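PDB 6A97: MHC I-like leukocyte 2 long form from Mus musculus, which binds heparan sulfate proteoglycans on the surface of fibroblasts and belongs to the MHC class I family of membrane proteins. Local coordinates for residues Glu250-Leu253 with Thr259-Ala262; Ser277-His282 with Ser286-Ala291. All coordinates share one frame; numbering follows the deposited sequence.

Contact 1. Residues Glu250-Leu253 with Thr259-Ala262; sequences ETIL and TYQA
With chi1 at -152°, Ile252 carries CG1 opposite its own backbone N and CG2 between N and the carbonyl carbon, a rotation that lets both branches touch residues 259-262; Tyr260, whose CG lies opposite its carbonyl carbon (chi1 -60°), brings its ring up to meet them. This is an edge of the immunoglobulin C1-set fold of the alpha-3 domain, where the short strand 253-254 joins strand 260-268 in antiparallel fashion. Ile252 CG1 lies 3.3 Å from Gln261 O. Ile252 CG2 approaches Tyr260 CD1 obliquely at 3.9 Å, and the two side chains cross at about a right angle. Ile252 CD1 rests on Tyr260 CB, 4.0 Å away, while Phe247 and Leu226 also pack against the isoleucine. At the far end of the ring, the tyrosine OH is hydrogen-bonded to Glu51, which ties alpha-3 to the alpha-1 region.

Leu253 and Gln261 form a hydrogen-bonded antiparallel pair. Leu253 N donates to Gln261 O at 2.9 Å, and Gln261 N returns a straighter bond to Leu253 O at 2.7 Å. Their side chains lie on the same face of the sheet, Leu253 CB 3.8 Å from Gln261 CG. From there the extended glutamine carries its amide to Ser255 and Arg222, and its NE2 also bonds to the backbone of the chain of another protein. Leu253 O serves a second neighbour more weakly: Tyr260 CA offers it a CH contact at 3.4 Å, and the same oxygen lies near the ring plane, at the edge carrying Tyr260 CD1.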
ATOM      1  N   GLU A 250       7.635  10.658  -0.855  1.00 60.71           N
ATOM      2  CA  GLU A 250       7.223  11.985  -0.416  1.00 63.71           C
ATOM      3  C   GLU A 250       5.973  12.001   0.463  1.00 67.20           C
ATOM      4  O   GLU A 250       5.480  13.071   0.822  1.00 70.55           O
ATOM      5  CB  GLU A 250       7.004  12.877  -1.640  1.00 65.13           C
ATOM      6  CG  GLU A 250       8.301  13.375  -2.265  1.00 73.20           C
ATOM      7  CD  GLU A 250       8.100  13.985  -3.642  1.00 71.77           C
ATOM      8  OE1 GLU A 250       6.932  14.169  -4.048  1.00 74.19           O
ATOM      9  OE2 GLU A 250       9.113  14.286  -4.312  1.00 70.65           O
ATOM     10  N   THR A 251       5.463  10.825   0.814  1.00 62.87           N
ATOM     11  CA  THR A 251       4.266  10.743   1.651  1.00 61.34           C
ATOM     12  C   THR A 251       4.489   9.901   2.904  1.00 60.52           C
ATOM     13  O   THR A 251       3.736  10.005   3.872  1.00 75.49           O
ATOM     14  CB  THR A 251       3.075  10.158   0.872  1.00 62.34           C
ATOM     15  OG1 THR A 251       3.460   8.914   0.275  1.00 61.45           O
ATOM     16  CG2 THR A 251       2.626  11.121  -0.215  1.00 63.83           C
ATOM     17  N   ILE A 252       5.519   9.062   2.881  1.00 54.53           N
ATOM     18  CA  ILE A 252       5.848   8.230   4.032  1.00 51.70           C
ATOM     19  C   ILE A 252       6.486   9.085   5.137  1.00 43.93           C
ATOM     20  O   ILE A 252       7.120  10.103   4.857  1.00 45.25           O
ATOM     21  CB  ILE A 252       6.786   7.068   3.628  1.00 52.70           C
ATOM     22  CG1 ILE A 252       6.594   5.866   4.555  1.00 49.76           C
ATOM     23  CG2 ILE A 252       8.245   7.523   3.575  1.00 54.58           C
ATOM     24  CD1 ILE A 252       7.216   4.588   4.029  1.00 39.95           C
ATOM     25  N   LEU A 253       6.292   8.687   6.392  1.00 40.69           N
ATOM     26  CA  LEU A 253       6.780   9.475   7.525  1.00 36.05           C
ATOM     27  C   LEU A 253       8.176   9.053   7.968  1.00 42.63           C
ATOM     28  O   LEU A 253       8.414   7.879   8.263  1.00 43.35           O
ATOM     29  CB  LEU A 253       5.819   9.361   8.709  1.00 40.55           C
ATOM     30  CG  LEU A 253       4.346   9.698   8.467  1.00 46.74           C
ATOM     31  CD1 LEU A 253       3.531   9.444   9.729  1.00 49.54           C
ATOM     32  CD2 LEU A 253       4.196  11.139   8.014  1.00 47.83           C
ATOM     33  N   THR A 259      14.893   5.173   9.609  1.00 51.48           N
ATOM     34  CA  THR A 259      13.811   4.279   9.198  1.00 50.27           C
ATOM     35  C   THR A 259      12.513   5.056   9.018  1.00 47.34           C
ATOM     36  O   THR A 259      12.401   6.216   9.419  1.00 40.71           O
ATOM     37  CB  THR A 259      13.582   3.133  10.206  1.00 44.41           C
ATOM     38  OG1 THR A 259      12.992   3.645  11.409  1.00 41.76           O
ATOM     39  CG2 THR A 259      14.899   2.435  10.533  1.00 49.85           C
ATOM     40  N   TYR A 260      11.520   4.409   8.422  1.00 44.03           N
ATOM     41  CA  TYR A 260      10.295   5.109   8.074  1.00 42.33           C
ATOM     42  C   TYR A 260       9.063   4.452   8.670  1.00 39.97           C
ATOM     43  O   TYR A 260       9.092   3.293   9.074  1.00 39.05           O
ATOM     44  CB  TYR A 260      10.191   5.209   6.554  1.00 42.19           C
ATOM     45  CG  TYR A 260      11.377   5.956   6.009  1.00 42.23           C
ATOM     46  CD1 TYR A 260      11.378   7.344   5.963  1.00 42.45           C
ATOM     47  CD2 TYR A 260      12.524   5.283   5.605  1.00 47.49           C
ATOM     48  CE1 TYR A 260      12.474   8.041   5.502  1.00 51.40           C
ATOM     49  CE2 TYR A 260      13.629   5.975   5.140  1.00 52.17           C
ATOM     50  CZ  TYR A 260      13.596   7.354   5.093  1.00 55.30           C
ATOM     51  OH  TYR A 260      14.685   8.060   4.635  1.00 62.41           O
ATOM     52  N   GLN A 261       7.984   5.216   8.746  1.00 40.19           N
ATOM     53  CA  GLN A 261       6.751   4.686   9.286  1.00 40.65           C
ATOM     54  C   GLN A 261       5.560   5.220   8.506  1.00 43.99           C
ATOM     55  O   GLN A 261       5.697   6.141   7.693  1.00 37.84           O
ATOM     56  CB  GLN A 261       6.625   5.015  10.774  1.00 35.99           C
ATOM     57  CG  GLN A 261       6.517   6.484  11.109  1.00 40.90           C
ATOM     58  CD  GLN A 261       6.353   6.703  12.601  1.00 46.16           C
ATOM     59  OE1 GLN A 261       5.235   6.847  13.105  1.00 42.81           O
ATOM     60  NE2 GLN A 261       7.471   6.707  13.323  1.00 40.19           N
ATOM     61  N   ALA A 262       4.399   4.623   8.749  1.00 39.28           N
ATOM     62  CA  ALA A 262       3.184   4.983   8.025  1.00 38.56           C
ATOM     63  C   ALA A 262       1.958   4.824   8.918  1.00 38.62           C
ATOM     64  O   ALA A 262       2.025   4.198   9.978  1.00 40.64           O
ATOM     65  CB  ALA A 262       3.046   4.141   6.768  1.00 41.60           C
TER

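Contact 2. Residues Ser277-His282 with Ser286-Ala291; sequences SCNLRH and SIMQTA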
ATOM      1  N   SER A 277      -9.195  -5.716  10.064  1.00 43.95           N
ATOM      2  CA  SER A 277      -7.784  -6.071  10.157  1.00 44.03           C
ATOM      3  C   SER A 277      -6.955  -5.134   9.293  1.00 43.45           C
ATOM      4  O   SER A 277      -7.402  -4.704   8.231  1.00 43.82           O
ATOM      5  CB  SER A 277      -7.559  -7.522   9.725  1.00 44.54           C
ATOM      6  OG  SER A 277      -8.385  -8.403  10.465  1.00 51.74           O
ATOM      7  N   CYS A 278      -5.750  -4.816   9.757  1.00 42.96           N
ATOM      8  CA  CYS A 278      -4.819  -3.992   8.992  1.00 42.95           C
ATOM      9  C   CYS A 278      -3.717  -4.847   8.383  1.00 42.57           C
ATOM     10  O   CYS A 278      -3.103  -5.654   9.072  1.00 44.47           O
ATOM     11  CB  CYS A 278      -4.200  -2.909   9.877  1.00 43.14           C
ATOM     12  SG  CYS A 278      -3.110  -1.786   8.976  1.00 70.49           S
ATOM     13  N   ASN A 279      -3.456  -4.660   7.095  1.00 42.38           N
ATOM     14  CA  ASN A 279      -2.446  -5.457   6.411  1.00 42.13           C
ATOM     15  C   ASN A 279      -1.344  -4.584   5.821  1.00 41.96           C
ATOM     16  O   ASN A 279      -1.600  -3.723   4.973  1.00 41.32           O
ATOM     17  CB  ASN A 279      -3.097  -6.308   5.318  1.00 42.85           C
ATOM     18  CG  ASN A 279      -2.116  -7.250   4.639  1.00 43.09           C
ATOM     19  OD1 ASN A 279      -2.338  -7.676   3.500  1.00 43.34           O
ATOM     20  ND2 ASN A 279      -1.029  -7.587   5.332  1.00 41.89           N
ATOM     21  N   LEU A 280      -0.119  -4.810   6.281  1.00 40.43           N
ATOM     22  CA  LEU A 280       1.037  -4.087   5.770  1.00 39.56           C
ATOM     23  C   LEU A 280       1.787  -4.894   4.720  1.00 38.74           C
ATOM     24  O   LEU A 280       2.073  -6.075   4.924  1.00 44.40           O
ATOM     25  CB  LEU A 280       2.001  -3.724   6.907  1.00 38.70           C
ATOM     26  CG  LEU A 280       3.390  -3.263   6.441  1.00 37.45           C
ATOM     27  CD1 LEU A 280       3.342  -1.850   5.870  1.00 37.28           C
ATOM     28  CD2 LEU A 280       4.427  -3.372   7.569  1.00 36.67           C
ATOM     29  N   ARG A 281       2.091  -4.255   3.596  1.00 38.07           N
ATOM     30  CA  ARG A 281       3.040  -4.805   2.636  1.00 39.78           C
ATOM     31  C   ARG A 281       4.278  -3.912   2.592  1.00 43.70           C
ATOM     32  O   ARG A 281       4.177  -2.707   2.362  1.00 41.12           O
ATOM     33  CB  ARG A 281       2.418  -4.922   1.244  1.00 46.13           C
ATOM     34  CG  ARG A 281       3.430  -5.048   0.116  1.00 60.74           C
ATOM     35  CD  ARG A 281       4.017  -6.449   0.045  1.00 73.25           C
ATOM     36  NE  ARG A 281       5.103  -6.549  -0.931  1.00 72.94           N
ATOM     37  CZ  ARG A 281       4.928  -6.706  -2.241  1.00 72.36           C
ATOM     38  NH1 ARG A 281       3.707  -6.776  -2.750  1.00 74.07           N
ATOM     39  NH2 ARG A 281       5.980  -6.793  -3.046  1.00 73.49           N
ATOM     40  N   HIS A 282       5.444  -4.498   2.835  1.00 49.41           N
ATOM     41  CA  HIS A 282       6.698  -3.755   2.746  1.00 49.62           C
ATOM     42  C   HIS A 282       7.820  -4.681   2.328  1.00 46.44           C
ATOM     43  O   HIS A 282       8.181  -5.598   3.065  1.00 45.11           O
ATOM     44  CB  HIS A 282       7.046  -3.087   4.077  1.00 44.55           C
ATOM     45  CG  HIS A 282       8.400  -2.441   4.084  1.00 48.31           C
ATOM     46  ND1 HIS A 282       8.726  -1.390   3.255  1.00 46.89           N
ATOM     47  CD2 HIS A 282       9.514  -2.709   4.808  1.00 49.04           C
ATOM     48  CE1 HIS A 282       9.981  -1.033   3.472  1.00 52.80           C
ATOM     49  NE2 HIS A 282      10.480  -1.818   4.409  1.00 51.68           N
ATOM     50  N   SER A 286       4.661  -9.363   4.348  1.00 37.07           N
ATOM     51  CA  SER A 286       3.252  -9.048   4.504  1.00 37.91           C
ATOM     52  C   SER A 286       2.866  -9.382   5.934  1.00 38.96           C
ATOM     53  O   SER A 286       3.095 -10.497   6.407  1.00 43.01           O
ATOM     54  CB  SER A 286       2.382  -9.814   3.505  1.00 49.16           C
ATOM     55  OG  SER A 286       1.005  -9.563   3.746  1.00 48.68           O
ATOM     56  N   ILE A 287       2.308  -8.397   6.627  1.00 38.40           N
ATOM     57  CA  ILE A 287       1.955  -8.535   8.031  1.00 39.08           C
ATOM     58  C   ILE A 287       0.516  -8.096   8.229  1.00 40.90           C
ATOM     59  O   ILE A 287       0.108  -7.066   7.698  1.00 41.19           O
ATOM     60  CB  ILE A 287       2.865  -7.681   8.943  1.00 38.96           C
ATOM     61  CG1 ILE A 287       4.337  -8.012   8.706  1.00 48.94           C
ATOM     62  CG2 ILE A 287       2.501  -7.889  10.411  1.00 46.58           C
ATOM     63  CD1 ILE A 287       5.290  -7.196   9.560  1.00 54.04           C
ATOM     64  N   MET A 288      -0.254  -8.867   8.991  1.00 41.92           N
ATOM     65  CA  MET A 288      -1.629  -8.479   9.284  1.00 47.39           C
ATOM     66  C   MET A 288      -1.914  -8.486  10.779  1.00 50.70           C
ATOM     67  O   MET A 288      -1.508  -9.399  11.497  1.00 58.86           O
ATOM     68  CB  MET A 288      -2.615  -9.400   8.564  1.00 50.59           C
ATOM     69  CG  MET A 288      -4.056  -8.928   8.650  1.00 48.32           C
ATOM     70  SD  MET A 288      -5.025  -9.399   7.210  1.00 65.36           S
ATOM     71  CE  MET A 288      -5.020 -11.184   7.359  1.00 53.38           C
ATOM     72  N   GLN A 289      -2.604  -7.455  11.250  1.00 44.98           N
ATOM     73  CA  GLN A 289      -3.048  -7.431  12.635  1.00 49.62           C
ATOM     74  C   GLN A 289      -4.520  -7.054  12.731  1.00 55.36           C
ATOM     75  O   GLN A 289      -4.955  -6.066  12.140  1.00 50.52           O
ATOM     76  CB  GLN A 289      -2.208  -6.464  13.463  1.00 55.24           C
ATOM     77  CG  GLN A 289      -2.632  -6.416  14.920  1.00 63.79           C
ATOM     78  CD  GLN A 289      -1.538  -5.912  15.827  1.00 68.17           C
ATOM     79  OE1 GLN A 289      -0.359  -5.954  15.478  1.00 68.27           O
ATOM     80  NE2 GLN A 289      -1.921  -5.438  17.009  1.00 69.68           N
ATOM     81  N   THR A 290      -5.273  -7.848  13.484  1.00 59.85           N
ATOM     82  CA  THR A 290      -6.703  -7.632  13.673  1.00 63.58           C
ATOM     83  C   THR A 290      -6.963  -6.729  14.874  1.00 64.73           C
ATOM     84  O   THR A 290      -6.284  -6.829  15.895  1.00 76.74           O
ATOM     85  CB  THR A 290      -7.445  -8.972  13.863  1.00 71.11           C
ATOM     86  OG1 THR A 290      -7.169  -9.833  12.751  1.00 74.61           O
ATOM     87  CG2 THR A 290      -8.953  -8.759  13.975  1.00 72.21           C
ATOM     88  N   ALA A 291      -7.941  -5.837  14.742  1.00 64.59           N
ATOM     89  CA  ALA A 291      -8.300  -4.926  15.823  1.00 62.22           C
ATOM     90  C   ALA A 291      -9.101  -5.650  16.901  1.00 69.05           C
ATOM     91  O   ALA A 291      -9.898  -6.539  16.602  1.00 69.08           O
ATOM     92  CB  ALA A 291      -9.086  -3.745  15.279  1.00 59.06           C
TER
HETATM   93  O   HOH W   1      -0.312  -8.454   1.503  1.00 41.77           O
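Met288 lays its CG and SD over Ser277 CB, with CG 3.9 Å from that carbon, and its sulfur reaches on to Asn279 CB. Alongside, on the same face, Ser277 OG and Thr290 OG1 share a hydrogen bond of 3.0 Å across a non-hydrogen-bonded pair of the backbone.

The Asn279 amide, with CG opposite the backbone N (chi1 -175°), leans over the neighbouring strand and forms two hydrogen bonds to it: ND2 donates within the amide plane to Ile287 O at 2.7 Å and, almost straight, to Ser286 OG at 3.2 Å. The first bond comes in from above the carbonyl plane, not at a lone pair, whereas Leu280 N approaches Ile287 O nearly head-on at 2.7 Å. One carbonyl oxygen is thus gripped by two N-H donors. A water closes the polar cluster, accepting from Ser286 OG and donating to Asn279 OD1, which also bonds to the backbone of the chain of another protein. Together these bonds fix the rotation of the amide.

On the other face, Leu280 CD2 and Ile287 CD1 approach loosely at 4.4 Å, and Cys278 is joined to Cys221 by a disulfide. Paired N-H and C=O bonds link Cys278 with Gln289 and Leu280 with Ile287. Ser286 and Ile287 also pair with an antiparallel strand of the other protein's chain, continuing the sheet across the interface. The N-to-C directions of segments 277-282 and 286-290 lie at 166°, nearly antiparallel, in a beta hairpin whose first strand supplies one half of the intersheet disulfide characteristic of the immunoglobulin C1-set domain.

Both segments of contact 1 precede those of contact 2 in sequence, and all four lie in the alpha-3 immunoglobulin domain, though in different sheets. Contact 1 joins strand 253-254, outermost within this chain, to strand 260-268 in one sheet; contact 2 is a hairpin whose second strand is outermost within this chain in the other, which another protein's chain extends. Strands 260-268 and 276-282 are consecutive, so the chain passes from one layer of the sandwich to the other between them. The centres lie about 16 Å apart and the nearest atoms about 6 Å. Both sheets therefore meet a chain of another protein, through side chains at contact 1 and strand pairing at contact 2.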